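Local coordinates for glycine cleavage system H protein (Mycobacterium tuberculosis, PDB 3IFT) that probably carries, on a covalently bound lipoyl arm, the methylamine group of glycine from the P protein to the T protein of the glycine cleavage system, at residues D15-A20 / S125-L130; P54-A59 / V86-S91; Y79-G84 / L111-D116. All coordinates share one frame; numbering follows the deposited sequence.

Contact 1 of 3, residues D15-A20 / S125-L130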
loop_
_atom_site.group_PDB
_atom_site.type_symbol
_atom_site.label_atom_id
_atom_site.label_comp_id
_atom_site.label_asym_id
_atom_site.label_seq_id
_atom_site.Cartn_x
_atom_site.Cartn_y
_atom_site.Cartn_z
ATOM N N ASP A 15 2.347 2.774 -13.401
ATOM C CA ASP A 15 2.642 1.350 -13.466
ATOM C C ASP A 15 2.131 0.628 -12.234
ATOM O O ASP A 15 2.434 -0.524 -12.022
ATOM C CB ASP A 15 4.121 1.073 -13.706
ATOM C CG ASP A 15 5.011 1.650 -12.622
ATOM O OD1 ASP A 15 4.565 2.533 -11.862
ATOM O OD2 ASP A 15 6.157 1.193 -12.529
ATOM N N LEU A 16 1.305 1.303 -11.445
ATOM C CA LEU A 16 0.802 0.746 -10.224
ATOM C C LEU A 16 -0.697 0.603 -10.285
ATOM O O LEU A 16 -1.374 1.219 -11.103
ATOM C CB LEU A 16 1.148 1.667 -9.068
ATOM C CG LEU A 16 2.631 1.817 -8.780
ATOM C CD1 LEU A 16 2.830 2.936 -7.767
ATOM C CD2 LEU A 16 3.164 0.519 -8.293
ATOM N N HIS A 17 -1.210 -0.221 -9.391
ATOM C CA HIS A 17 -2.619 -0.228 -9.126
ATOM C C HIS A 17 -2.819 0.409 -7.804
ATOM O O HIS A 17 -1.874 0.564 -7.028
ATOM C CB HIS A 17 -3.178 -1.634 -9.097
ATOM C CG HIS A 17 -3.282 -2.269 -10.453
ATOM N ND1 HIS A 17 -2.282 -3.062 -10.980
ATOM C CD2 HIS A 17 -4.269 -2.240 -11.383
ATOM C CE1 HIS A 17 -2.656 -3.508 -12.169
ATOM N NE2 HIS A 17 -3.856 -3.024 -12.438
ATOM N N TYR A 18 -4.068 0.790 -7.571
ATOM C CA TYR A 18 -4.437 1.565 -6.424
ATOM C C TYR A 18 -5.707 1.104 -5.839
ATOM O O TYR A 18 -6.538 0.457 -6.497
ATOM C CB TYR A 18 -4.588 3.024 -6.793
ATOM C CG TYR A 18 -3.335 3.571 -7.341
ATOM C CD1 TYR A 18 -2.413 4.158 -6.513
ATOM C CD2 TYR A 18 -3.018 3.408 -8.679
ATOM C CE1 TYR A 18 -1.213 4.633 -7.009
ATOM C CE2 TYR A 18 -1.842 3.866 -9.185
ATOM C CZ TYR A 18 -0.931 4.490 -8.359
ATOM O OH TYR A 18 0.268 4.987 -8.859
ATOM N N THR A 19 -5.865 1.447 -4.566
ATOM C CA THR A 19 -7.163 1.367 -3.960
ATOM C C THR A 19 -7.656 2.778 -3.745
ATOM O O THR A 19 -6.865 3.735 -3.645
ATOM C CB THR A 19 -7.098 0.633 -2.623
ATOM O OG1 THR A 19 -6.404 1.439 -1.685
ATOM C CG2 THR A 19 -6.399 -0.727 -2.758
ATOM N N ALA A 20 -8.966 2.894 -3.623
ATOM C CA ALA A 20 -9.633 4.146 -3.271
ATOM C C ALA A 20 -9.141 4.697 -1.941
ATOM O O ALA A 20 -9.255 5.879 -1.674
ATOM C CB ALA A 20 -11.159 3.926 -3.199
ATOM N N SER A 125 -6.312 -12.180 -11.369
ATOM C CA SER A 125 -7.673 -11.889 -10.956
ATOM C C SER A 125 -7.755 -10.869 -9.819
ATOM O O SER A 125 -8.460 -9.887 -9.957
ATOM C CB SER A 125 -8.369 -13.190 -10.602
ATOM O OG SER A 125 -8.380 -13.982 -11.790
ATOM N N ALA A 126 -7.022 -11.095 -8.721
ATOM C CA ALA A 126 -6.947 -10.114 -7.621
ATOM C C ALA A 126 -6.815 -8.698 -8.164
ATOM O O ALA A 126 -7.524 -7.807 -7.729
ATOM C CB ALA A 126 -5.782 -10.429 -6.682
ATOM N N LEU A 127 -5.952 -8.492 -9.161
ATOM C CA LEU A 127 -5.675 -7.135 -9.630
ATOM C C LEU A 127 -6.906 -6.450 -10.221
ATOM O O LEU A 127 -6.955 -5.230 -10.270
ATOM C CB LEU A 127 -4.495 -7.102 -10.605
ATOM C CG LEU A 127 -3.141 -7.610 -10.090
ATOM C CD1 LEU A 127 -2.153 -7.890 -11.252
ATOM C CD2 LEU A 127 -2.524 -6.652 -9.071
ATOM N N THR A 128 -7.917 -7.231 -10.607
ATOM C CA THR A 128 -9.128 -6.689 -11.233
ATOM C C THR A 128 -10.027 -5.899 -10.286
ATOM O O THR A 128 -10.878 -5.154 -10.747
ATOM C CB THR A 128 -10.001 -7.844 -11.853
ATOM O OG1 THR A 128 -10.606 -8.622 -10.799
ATOM C CG2 THR A 128 -9.146 -8.743 -12.727
ATOM N N THR A 129 -9.879 -6.106 -8.975
ATOM C CA THR A 129 -10.576 -5.299 -8.007
ATOM C C THR A 129 -9.890 -3.930 -7.831
ATOM O O THR A 129 -10.446 -3.070 -7.161
ATOM C CB THR A 129 -10.617 -5.963 -6.613
ATOM O OG1 THR A 129 -9.268 -6.258 -6.192
ATOM C CG2 THR A 129 -11.481 -7.271 -6.631
ATOM N N LEU A 130 -8.695 -3.730 -8.391
ATOM C CA LEU A 130 -7.916 -2.526 -8.060
ATOM C C LEU A 130 -8.047 -1.470 -9.134
ATOM O O LEU A 130 -8.427 -1.766 -10.257
ATOM C CB LEU A 130 -6.439 -2.841 -7.820
ATOM C CG LEU A 130 -6.151 -3.957 -6.825
ATOM C CD1 LEU A 130 -4.676 -4.205 -6.747
ATOM C CD2 LEU A 130 -6.761 -3.674 -5.435
#
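Leu130 fits its side chain against His17, Tyr18 and Thr19, and this is where the contact is tight. Its CB does most of the work: it sits 3.6 Å from Tyr18 O and 3.7 Å from His17 CB. The two branches then divide. CD1 turns to His17, lying 3.8 Å from His17 CB, while CD2 meets Thr19 CG2 at 4.0 Å, the Leu130 and Thr19 side chains running side by side in the same direction. The leucine keeps CG beside its own backbone N (chi1 -52°), which lets the fork reach both neighbours of Tyr18. Tyr18 itself gives only backbone here; its side chain sets off away from Leu130, its ring stacks on Tyr136, and its OH hydrogen-bonds to Pro13 O.

The segment 15-20 carries the short outermost strand of the six-stranded antiparallel sheet, next to strand 23-29. The other segment, 125-130, starts in helix 123-126 and runs on through a further helical-looking turn. The contact joins the chain leaving that helix to the N-terminal edge strand. No hydrogen bond links the two segments, but just past the second one Leu131 bonds by backbone to Tyr18.

The looser side lies around the imidazole, which is partly exposed. Leu127 CB lies over one face of the His17 ring, and Leu127 CD2 comes only to 4.1 Å from His17 ND1; the two side chains cross at about a right angle. On the exposed flank, Thr128 and Thr129 bond back to the preceding turn. Thr128 OG1 reaches Ser125 O at 2.6 Å, and Thr129 OG1 reaches Ala126 O at 2.8 Å, each carbonyl also taking the backbone N-H of the same threonine.

Contact 2 of 3, residues P54-A59 / V86-S91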
loop_
_atom_site.group_PDB
_atom_site.type_symbol
_atom_site.label_atom_id
_atom_site.label_comp_id
_atom_site.label_asym_id
_atom_site.label_seq_id
_atom_site.Cartn_x
_atom_site.Cartn_y
_atom_site.Cartn_z
ATOM N N PRO A 54 1.490 -5.637 9.601
ATOM C CA PRO A 54 1.231 -6.937 10.147
ATOM C C PRO A 54 2.506 -7.755 10.109
ATOM O O PRO A 54 3.483 -7.363 9.496
ATOM C CB PRO A 54 0.174 -7.505 9.202
ATOM C CG PRO A 54 0.480 -6.878 7.908
ATOM C CD PRO A 54 1.194 -5.589 8.158
ATOM N N VAL A 55 2.467 -8.892 10.776
ATOM C CA VAL A 55 3.606 -9.756 10.923
ATOM C C VAL A 55 3.777 -10.502 9.619
ATOM O O VAL A 55 2.782 -10.853 8.978
ATOM C CB VAL A 55 3.325 -10.653 12.150
ATOM C CG1 VAL A 55 4.157 -11.894 12.159
ATOM C CG2 VAL A 55 3.518 -9.796 13.412
ATOM N N ILE A 56 5.024 -10.740 9.208
ATOM C CA ILE A 56 5.264 -11.577 8.040
ATOM C C ILE A 56 4.701 -12.969 8.311
ATOM O O ILE A 56 4.860 -13.514 9.389
ATOM C CB ILE A 56 6.726 -11.657 7.633
ATOM C CG1 ILE A 56 7.140 -10.300 7.060
ATOM C CG2 ILE A 56 6.980 -12.819 6.582
ATOM C CD1 ILE A 56 8.590 -10.232 6.670
ATOM N N GLY A 57 3.953 -13.460 7.337
ATOM C CA GLY A 57 3.275 -14.740 7.426
ATOM C C GLY A 57 1.785 -14.545 7.628
ATOM O O GLY A 57 1.023 -15.505 7.548
ATOM N N THR A 58 1.351 -13.316 7.884
ATOM C CA THR A 58 -0.036 -13.090 8.266
ATOM C C THR A 58 -0.880 -13.271 7.039
ATOM O O THR A 58 -0.644 -12.580 6.068
ATOM C CB THR A 58 -0.270 -11.677 8.796
ATOM O OG1 THR A 58 0.476 -11.505 9.984
ATOM C CG2 THR A 58 -1.727 -11.455 9.131
ATOM N N ALA A 59 -1.831 -14.215 7.073
ATOM C CA ALA A 59 -2.790 -14.344 5.985
ATOM C C ALA A 59 -3.706 -13.123 6.020
ATOM O O ALA A 59 -4.238 -12.778 7.067
ATOM C CB ALA A 59 -3.603 -15.654 6.108
ATOM N N VAL A 86 1.179 -11.761 4.042
ATOM C CA VAL A 86 2.254 -10.786 4.126
ATOM C C VAL A 86 3.585 -11.513 4.031
ATOM O O VAL A 86 3.865 -12.414 4.816
ATOM C CB VAL A 86 2.133 -9.987 5.411
ATOM C CG1 VAL A 86 3.368 -9.078 5.614
ATOM C CG2 VAL A 86 0.831 -9.185 5.370
ATOM N N SER A 87 4.373 -11.171 3.032
ATOM C CA SER A 87 5.627 -11.868 2.782
ATOM C C SER A 87 6.867 -11.025 3.098
ATOM O O SER A 87 7.970 -11.553 3.244
ATOM C CB SER A 87 5.651 -12.296 1.339
ATOM O OG SER A 87 5.359 -11.188 0.518
ATOM N N GLU A 88 6.673 -9.716 3.177
ATOM C CA GLU A 88 7.729 -8.782 3.553
ATOM C C GLU A 88 7.082 -7.585 4.187
ATOM O O GLU A 88 5.925 -7.278 3.952
ATOM C CB GLU A 88 8.531 -8.294 2.365
ATOM C CG GLU A 88 9.758 -9.006 2.073
ATOM C CD GLU A 88 10.554 -9.373 3.319
ATOM O OE1 GLU A 88 10.678 -8.556 4.262
ATOM O OE2 GLU A 88 11.051 -10.505 3.308
ATOM N N VAL A 89 7.837 -6.940 5.054
ATOM C CA VAL A 89 7.420 -5.685 5.620
ATOM C C VAL A 89 8.659 -4.823 5.550
ATOM O O VAL A 89 9.806 -5.333 5.577
ATOM C CB VAL A 89 6.857 -5.806 7.046
ATOM C CG1 VAL A 89 5.522 -6.593 7.047
ATOM C CG2 VAL A 89 7.873 -6.454 7.993
ATOM N N ASN A 90 8.457 -3.522 5.412
ATOM C CA ASN A 90 9.598 -2.658 5.163
ATOM C C ASN A 90 10.221 -2.261 6.471
ATOM O O ASN A 90 9.728 -1.333 7.138
ATOM C CB ASN A 90 9.184 -1.435 4.381
ATOM C CG ASN A 90 10.352 -0.528 4.074
ATOM O OD1 ASN A 90 11.512 -0.835 4.411
ATOM N ND2 ASN A 90 10.062 0.587 3.431
ATOM N N SER A 91 11.298 -2.952 6.845
ATOM C CA SER A 91 11.899 -2.728 8.165
ATOM C C SER A 91 12.471 -1.329 8.351
ATOM O O SER A 91 12.642 -0.863 9.478
ATOM C CB SER A 91 12.973 -3.787 8.511
ATOM O OG SER A 91 14.143 -3.662 7.731
#
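Val86, in strand 84-89, is held by backbone and side chain together. Its N-H goes to Thr58 O at 2.8 Å, and its own O takes the N-H of Gly57 at 2.7 Å; both bonds are nearly straight. Between them the side chain points at the loop and splits: CG1, anti to the backbone N (chi1 172°), lies by Val55 O and the start of Ile56, while CG2 presses on Pro54 CG at 3.4 Å, closer than normal van der Waals contact. Residues 55-58 form a type II beta turn, and its last two residues supply the two bonding groups, Gly57 N and Thr58 O. Gly57, its third residue, has a positive phi (106°) at which a CB would jam against the preceding carbonyl O. Thr58 OG1 also bonds back to Val55 O, on the same face as the turn's own N-H.

Ser87 turns its side chain away, but its carbonyl O lies against Ile56 CG2. At Glu88 the side chain also starts away, then bends at chi2, so that the carboxylate returns beside the isoleucine: Ile56 CD1 is 3.5 Å from Glu88 CA and 3.6 Å from Glu88 OE1. Val89 faces the loop again. Its CG1 meets Pro54 O at 3.3 Å, and its CG2 packs on Ile56 CG1 at 4.0 Å, so Ile56 spans from Val86 to Val89 along the surface of the strand.

Asn90 OD1 caps Asp92 N at the turn into helix 92-95, with ND2 bonded to Ala107 O and Trp109 O. The turn 55-58 packs on strand 84-89 and runs straight into edge strand 59-60, while strand 111-114 pairs with the other side and packs Leu111 against Pro54 and Val89.

Contact 3 of 3, residues Y79-G84 / L111-D116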
loop_
_atom_site.group_PDB
_atom_site.type_symbol
_atom_site.label_atom_id
_atom_site.label_comp_id
_atom_site.label_asym_id
_atom_site.label_seq_id
_atom_site.Cartn_x
_atom_site.Cartn_y
_atom_site.Cartn_z
ATOM N N TYR A 79 -5.187 -1.172 4.644
ATOM C CA TYR A 79 -5.993 -2.324 4.255
ATOM C C TYR A 79 -5.200 -3.230 3.325
ATOM O O TYR A 79 -4.402 -2.764 2.538
ATOM C CB TYR A 79 -7.233 -1.854 3.545
ATOM C CG TYR A 79 -8.040 -0.902 4.357
ATOM C CD1 TYR A 79 -8.882 -1.361 5.356
ATOM C CD2 TYR A 79 -7.915 0.459 4.186
ATOM C CE1 TYR A 79 -9.616 -0.499 6.121
ATOM C CE2 TYR A 79 -8.656 1.332 4.959
ATOM C CZ TYR A 79 -9.502 0.832 5.917
ATOM O OH TYR A 79 -10.244 1.679 6.681
ATOM N N ALA A 80 -5.423 -4.530 3.435
ATOM C CA ALA A 80 -4.901 -5.480 2.470
ATOM C C ALA A 80 -5.619 -5.178 1.147
ATOM O O ALA A 80 -6.852 -5.242 1.077
ATOM C CB ALA A 80 -5.131 -6.912 2.953
ATOM N N PRO A 81 -4.871 -4.736 0.106
ATOM C CA PRO A 81 -5.593 -4.482 -1.131
ATOM C C PRO A 81 -6.020 -5.788 -1.806
ATOM O O PRO A 81 -6.973 -5.803 -2.546
ATOM C CB PRO A 81 -4.549 -3.739 -2.007
ATOM C CG PRO A 81 -3.419 -3.469 -1.108
ATOM C CD PRO A 81 -3.429 -4.536 -0.095
ATOM N N ILE A 82 -5.312 -6.866 -1.500
ATOM C CA ILE A 82 -5.632 -8.196 -2.001
ATOM C C ILE A 82 -5.485 -9.214 -0.894
ATOM O O ILE A 82 -4.928 -8.926 0.149
ATOM C CB ILE A 82 -4.721 -8.602 -3.183
ATOM C CG1 ILE A 82 -3.253 -8.666 -2.772
ATOM C CG2 ILE A 82 -4.947 -7.667 -4.362
ATOM C CD1 ILE A 82 -2.387 -9.697 -3.591
ATOM N N SER A 83 -6.050 -10.387 -1.123
ATOM C CA SER A 83 -5.921 -11.488 -0.214
ATOM C C SER A 83 -4.608 -12.155 -0.493
ATOM O O SER A 83 -4.186 -12.298 -1.638
ATOM C CB SER A 83 -7.067 -12.505 -0.400
ATOM O OG SER A 83 -8.285 -11.901 -0.031
ATOM N N GLY A 84 -3.946 -12.560 0.562
ATOM C CA GLY A 84 -2.708 -13.302 0.393
ATOM C C GLY A 84 -2.071 -13.424 1.750
ATOM O O GLY A 84 -2.756 -13.454 2.746
ATOM N N LEU A 111 4.800 -3.136 2.656
ATOM C CA LEU A 111 4.779 -4.583 2.767
ATOM C C LEU A 111 4.487 -5.224 1.440
ATOM O O LEU A 111 4.069 -4.563 0.481
ATOM C CB LEU A 111 3.737 -5.044 3.792
ATOM C CG LEU A 111 2.248 -4.782 3.599
ATOM C CD1 LEU A 111 1.674 -5.543 2.423
ATOM C CD2 LEU A 111 1.493 -5.217 4.882
ATOM N N ASP A 112 4.708 -6.530 1.404
ATOM C CA ASP A 112 4.426 -7.320 0.251
ATOM C C ASP A 112 3.375 -8.305 0.642
ATOM O O ASP A 112 3.363 -8.808 1.763
ATOM C CB ASP A 112 5.636 -8.124 -0.197
ATOM C CG ASP A 112 6.704 -7.293 -0.767
ATOM O OD1 ASP A 112 6.495 -6.079 -1.038
ATOM O OD2 ASP A 112 7.791 -7.863 -0.930
ATOM N N ILE A 113 2.510 -8.614 -0.297
ATOM C CA ILE A 113 1.533 -9.655 -0.070
ATOM C C ILE A 113 1.869 -10.670 -1.132
ATOM O O ILE A 113 2.134 -10.329 -2.277
ATOM C CB ILE A 113 0.073 -9.156 -0.148
ATOM C CG1 ILE A 113 -0.149 -8.061 0.913
ATOM C CG2 ILE A 113 -0.893 -10.325 0.031
ATOM C CD1 ILE A 113 -1.440 -7.288 0.784
ATOM N N GLN A 114 1.976 -11.915 -0.708
ATOM C CA GLN A 114 2.256 -12.990 -1.627
ATOM C C GLN A 114 0.957 -13.773 -1.724
ATOM O O GLN A 114 0.279 -13.978 -0.727
ATOM C CB GLN A 114 3.390 -13.852 -1.080
ATOM C CG GLN A 114 3.943 -14.835 -2.045
ATOM C CD GLN A 114 5.150 -15.583 -1.496
ATOM O OE1 GLN A 114 5.543 -15.398 -0.354
ATOM N NE2 GLN A 114 5.728 -16.455 -2.317
ATOM N N VAL A 115 0.603 -14.152 -2.934
ATOM C CA VAL A 115 -0.591 -14.926 -3.171
ATOM C C VAL A 115 -0.147 -16.285 -3.639
ATOM O O VAL A 115 0.795 -16.442 -4.437
ATOM C CB VAL A 115 -1.527 -14.293 -4.220
ATOM C CG1 VAL A 115 -1.507 -12.759 -4.103
ATOM C CG2 VAL A 115 -1.130 -14.725 -5.621
ATOM N N ASP A 116 -0.801 -17.276 -3.091
ATOM C CA ASP A 116 -0.833 -18.552 -3.707
ATOM C C ASP A 116 -2.227 -18.728 -4.307
ATOM O O ASP A 116 -3.226 -18.746 -3.562
ATOM C CB ASP A 116 -0.555 -19.630 -2.669
ATOM C CG ASP A 116 0.095 -20.814 -3.275
ATOM O OD1 ASP A 116 1.069 -20.586 -4.033
ATOM O OD2 ASP A 116 -0.368 -21.949 -3.021
#
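With chi1 at 62°, Ile82 sets CG1 between its backbone N and carbonyl carbon, and that sends CD1 across to Ile113 and Val115. Ile113 differs, with CG1 beside the backbone N and CG2 opposite that N (chi1 -60°), so its two arms diverge over the incoming loop. The longer arm ends at Pro81: Ile113 CD1 lies 3.5 Å from Pro81 CD and 4.3 Å from Ala80 CB. The shorter one, Ile113 CG2, rests 3.5 Å from Gly84 CA and also 4.0 Å from Ile82 CD1, the two isoleucines sliding past each other in opposite directions. Ile82 CD1 goes on to Val115 CG1, the side chains crossing at about a right angle; the modelled separation of 3.2 Å is unusually short for two carbons and doubtful in detail.

These residues form part of the hydrophobic core of the lipoyl-type fold, in which strand 75-79 of the three-stranded sheet passes through this loop into strand 84-89 of the six-stranded one. Strand 111-114 is the antiparallel neighbour of 84-89, so the loop is packed against the strand that its own continuation pairs with. Phe66 from the three-stranded sheet touches both Ala80 and Ile113, and Val33 of strand 32-37 touches both isoleucines.

At the far end the chains come close enough for backbone to meet backbone. Gly84 CA is 3.3 Å from Gln114 O, and a side chain here would point into that carbonyl and Ile113 CG2; its absence is what permits the approach. Val115 CG1 also lies 3.7 Å from Ser83 O. The polar ends find partners outside the two segments: Ser83 OG bonds to Ala62 N, and Gln114 NE2 to Asp31 OD2.

All three contacts reach the six-stranded antiparallel sheet. Contact 1 joins the outermost strand 17-18 to the end of helix 123-126, and along the chain its loop encloses the other two, whose segments alternate. Contacts 2 and 3 are immediate neighbours, with centres about 9 Å apart, because strands 84-89 and 111-114 pair: Ser87 and Glu88 probably bond to Asp112. Contact 3 also touches contact 1, centres about 11 Å apart, where Pro81 and Ile82 meet Thr19, Ala126 and Leu130. Contacts 1 and 2 stay separate, about 19 Å between centres. Buried contact 3 lies between two surface contacts and touches both, all away from the lipoylation site predicted at Lys73.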